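Local structure of transcriptional regulator, putative (Vibrio cholerae O1 biovar eltor str. N16961, 3BJN) at residues S70-A75 with I135-V140. The protein probably binds DNA as an IclR-type transcription factor, a putative negative regulator of allantoin and glyoxylate utilization operons, of which this chain is the C-terminal domain. Numbering follows the deposited sequence. Where two conformers were deposited one is given.
Sequences SKVMLA and IGAISV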
ATOM      1  N   SER A  70       1.468   1.457   4.256  1.00 17.85           N
ATOM      2  CA  SER A  70       2.224   2.439   5.067  1.00 18.58           C
ATOM      3  C   SER A  70       3.711   2.102   5.055  1.00 17.62           C
ATOM      4  O   SER A  70       4.551   2.992   4.865  1.00 18.74           O
ATOM      5  CB  SER A  70       1.751   2.470   6.527  1.00 19.01           C
ATOM      6  OG  SER A  70       0.432   2.956   6.591  1.00 22.56           O
ATOM      7  N   LYS A  71       4.043   0.825   5.216  0.50 17.18           N
ATOM      8  CA  LYS A  71       5.450   0.427   5.329  0.50 17.56           C
ATOM      9  C   LYS A  71       6.225   0.567   4.007  0.50 17.86           C
ATOM     10  O   LYS A  71       7.410   0.878   4.019  0.50 17.76           O
ATOM     11  CB  LYS A  71       5.567  -0.990   5.880  0.50 17.68           C
ATOM     12  CG  LYS A  71       5.176  -1.123   7.338  0.50 17.88           C
ATOM     13  CD  LYS A  71       5.429  -2.555   7.751  0.50 20.07           C
ATOM     14  CE  LYS A  71       4.618  -2.964   8.942  0.50 22.99           C
ATOM     15  NZ  LYS A  71       4.665  -4.451   9.048  0.50 21.64           N
ATOM     16  N   VAL A  72       5.560   0.323   2.874  1.00 17.64           N
ATOM     17  CA  VAL A  72       6.161   0.578   1.556  1.00 19.26           C
ATOM     18  C   VAL A  72       6.452   2.067   1.354  1.00 19.62           C
ATOM     19  O   VAL A  72       7.550   2.449   0.909  1.00 19.24           O
ATOM     20  CB  VAL A  72       5.220   0.091   0.440  1.00 19.36           C
ATOM     21  CG1 VAL A  72       5.554   0.773  -0.887  1.00 23.59           C
ATOM     22  CG2 VAL A  72       5.349  -1.377   0.354  1.00 21.79           C
HETATM   23  N   MSE A  73       5.497   2.911   1.730  1.00 19.02           N
HETATM   24  CA  MSE A  73       5.653   4.340   1.521  1.00 21.01           C
HETATM   25  C   MSE A  73       6.739   4.881   2.442  1.00 19.59           C
HETATM   26  O   MSE A  73       7.609   5.646   1.999  1.00 19.81           O
HETATM   27  CB  MSE A  73       4.314   5.061   1.673  1.00 20.37           C
HETATM   28  CG  MSE A  73       3.390   4.667   0.506  1.00 20.01           C
HETATM   29 SE   MSE A  73       1.713   5.636   0.466  1.00 33.01          SE
HETATM   30  CE  MSE A  73       1.159   5.365   2.187  1.00 26.53           C
ATOM     31  N   LEU A  74       6.724   4.443   3.703  1.00 17.58           N
ATOM     32  CA  LEU A  74       7.786   4.837   4.660  1.00 17.94           C
ATOM     33  C   LEU A  74       9.179   4.385   4.186  1.00 17.67           C
ATOM     34  O   LEU A  74      10.163   5.133   4.326  1.00 19.48           O
ATOM     35  CB  LEU A  74       7.503   4.295   6.055  1.00 18.06           C
ATOM     36  CG  LEU A  74       6.314   4.964   6.753  1.00 18.99           C
ATOM     37  CD1 LEU A  74       5.888   4.070   7.961  1.00 20.89           C
ATOM     38  CD2 LEU A  74       6.682   6.399   7.200  1.00 21.34           C
ATOM     39  N   ALA A  75       9.267   3.179   3.628  1.00 17.13           N
ATOM     40  CA  ALA A  75      10.569   2.653   3.161  1.00 17.78           C
ATOM     41  C   ALA A  75      11.137   3.430   1.967  1.00 18.19           C
ATOM     42  O   ALA A  75      12.366   3.552   1.822  1.00 19.04           O
ATOM     43  CB  ALA A  75      10.475   1.176   2.808  1.00 17.06           C
ATOM     44  N   ILE A 135       5.557   8.401  -5.161  1.00 19.76           N
ATOM     45  CA  ILE A 135       4.306   9.126  -5.330  1.00 20.73           C
ATOM     46  C   ILE A 135       3.085   8.426  -4.721  1.00 19.14           C
ATOM     47  O   ILE A 135       2.118   9.080  -4.348  1.00 19.79           O
ATOM     48  CB  ILE A 135       4.056   9.587  -6.793  1.00 21.12           C
ATOM     49  CG1 ILE A 135       3.916   8.406  -7.728  1.00 23.14           C
ATOM     50  CG2 ILE A 135       5.148  10.657  -7.240  1.00 22.79           C
ATOM     51  CD1 ILE A 135       3.654   8.753  -9.206  1.00 23.76           C
ATOM     52  N   GLY A 136       3.150   7.109  -4.586  1.00 17.43           N
ATOM     53  CA  GLY A 136       2.034   6.371  -4.014  1.00 16.85           C
ATOM     54  C   GLY A 136       2.343   4.899  -3.865  1.00 16.47           C
ATOM     55  O   GLY A 136       3.512   4.479  -3.862  1.00 16.79           O
ATOM     56  N   ALA A 137       1.293   4.104  -3.709  1.00 15.93           N
ATOM     57  CA  ALA A 137       1.478   2.652  -3.602  1.00 16.47           C
ATOM     58  C   ALA A 137       0.267   1.966  -4.158  1.00 16.75           C
ATOM     59  O   ALA A 137      -0.836   2.480  -4.016  1.00 18.21           O
ATOM     60  CB  ALA A 137       1.703   2.224  -2.178  1.00 16.71           C
ATOM     61  N   ILE A 138       0.468   0.783  -4.751  1.00 16.81           N
ATOM     62  CA  ILE A 138      -0.664  -0.084  -5.131  1.00 17.08           C
ATOM     63  C   ILE A 138      -0.730  -1.179  -4.108  1.00 17.48           C
ATOM     64  O   ILE A 138       0.311  -1.722  -3.717  1.00 16.69           O
ATOM     65  CB  ILE A 138      -0.439  -0.734  -6.538  1.00 17.15           C
ATOM     66  CG1 ILE A 138      -0.521   0.340  -7.635  1.00 19.75           C
ATOM     67  CG2 ILE A 138      -1.430  -1.928  -6.761  1.00 18.28           C
ATOM     68  CD1 ILE A 138      -1.928   0.896  -7.871  1.00 23.60           C
ATOM     69  N   SER A 139      -1.934  -1.525  -3.670  1.00 17.87           N
ATOM     70  CA  SER A 139      -2.106  -2.501  -2.610  0.50 17.94           C
ATOM     71  C   SER A 139      -3.266  -3.439  -2.907  1.00 18.77           C
ATOM     72  O   SER A 139      -4.245  -3.022  -3.529  1.00 18.69           O
ATOM     73  CB  SER A 139      -2.381  -1.772  -1.300  0.50 18.41           C
ATOM     74  OG  SER A 139      -1.341  -0.848  -0.992  0.50 16.98           O
ATOM     75  N   VAL A 140      -3.126  -4.685  -2.473  1.00 18.34           N
ATOM     76  CA  VAL A 140      -4.260  -5.603  -2.372  1.00 18.55           C
ATOM     77  C   VAL A 140      -4.497  -5.828  -0.888  1.00 18.54           C
ATOM     78  O   VAL A 140      -3.542  -6.031  -0.107  1.00 18.30           O
ATOM     79  CB  VAL A 140      -3.986  -6.923  -3.098  1.00 18.28           C
ATOM     80  CG1 VAL A 140      -4.904  -8.082  -2.585  1.00 20.45           C
ATOM     81  CG2 VAL A 140      -4.123  -6.703  -4.629  1.00 18.17           C
TER
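A single methyl group, CB of Ala-137, is the one side-chain group of 135-140 that 70-75 touches, and both Met-73 and Val-72 meet it: an economical example of how a helix is seated on a sheet where the part of the strand beneath it is Gly-136 and Ala-137. Met-73, present as selenomethionine, comes closest, its CG lying 4.0 Å from Ala-137 CB. The selenium is only slightly farther off, with 4.3 Å between Met-73 SE and Ala-137 CB. A first torsion of -68° swings the Met-73 side chain so that CG comes over the alanine methyl. The same CG passes the carbonyl of Gly-136, with 4.4 Å between Met-73 CG and Gly-136 O, a looser brush against the backbone. Val-72, whose CB is directed at the strand, adds one branch: its CG1 is 4.3 Å from Ala-137 CB.

The short segments run roughly antiparallel, their axes 148° apart and 8.3 Å distant at closest approach. Helix 67-76 thus packs on a central strand of the antiparallel sheet of the IclR C-terminal domain, a family of the GAF clan, while on the other face Ile-138 packs on Leu-19 and Leu-22 of helix 12-26. Gly-136 shares a classic beta bulge with Ile-135 opposite Val-128 of strand 121-130, just before the alanine that meets the helix. Val-72 also touches Ser-125 and Pro-127 of strand 121-130, and farther along, in the conformer given, Ser-139 OG hydrogen-bonds to the hydroxyls of Ser-69 and Ser-125.

All four touching residues are buried, yet they hide just 116 Å² between the segments. Contact here is essentially apolar, with one long approach to a backbone carbonyl, which implies that these two segments are held against each other mainly by dispersion around a single methyl group.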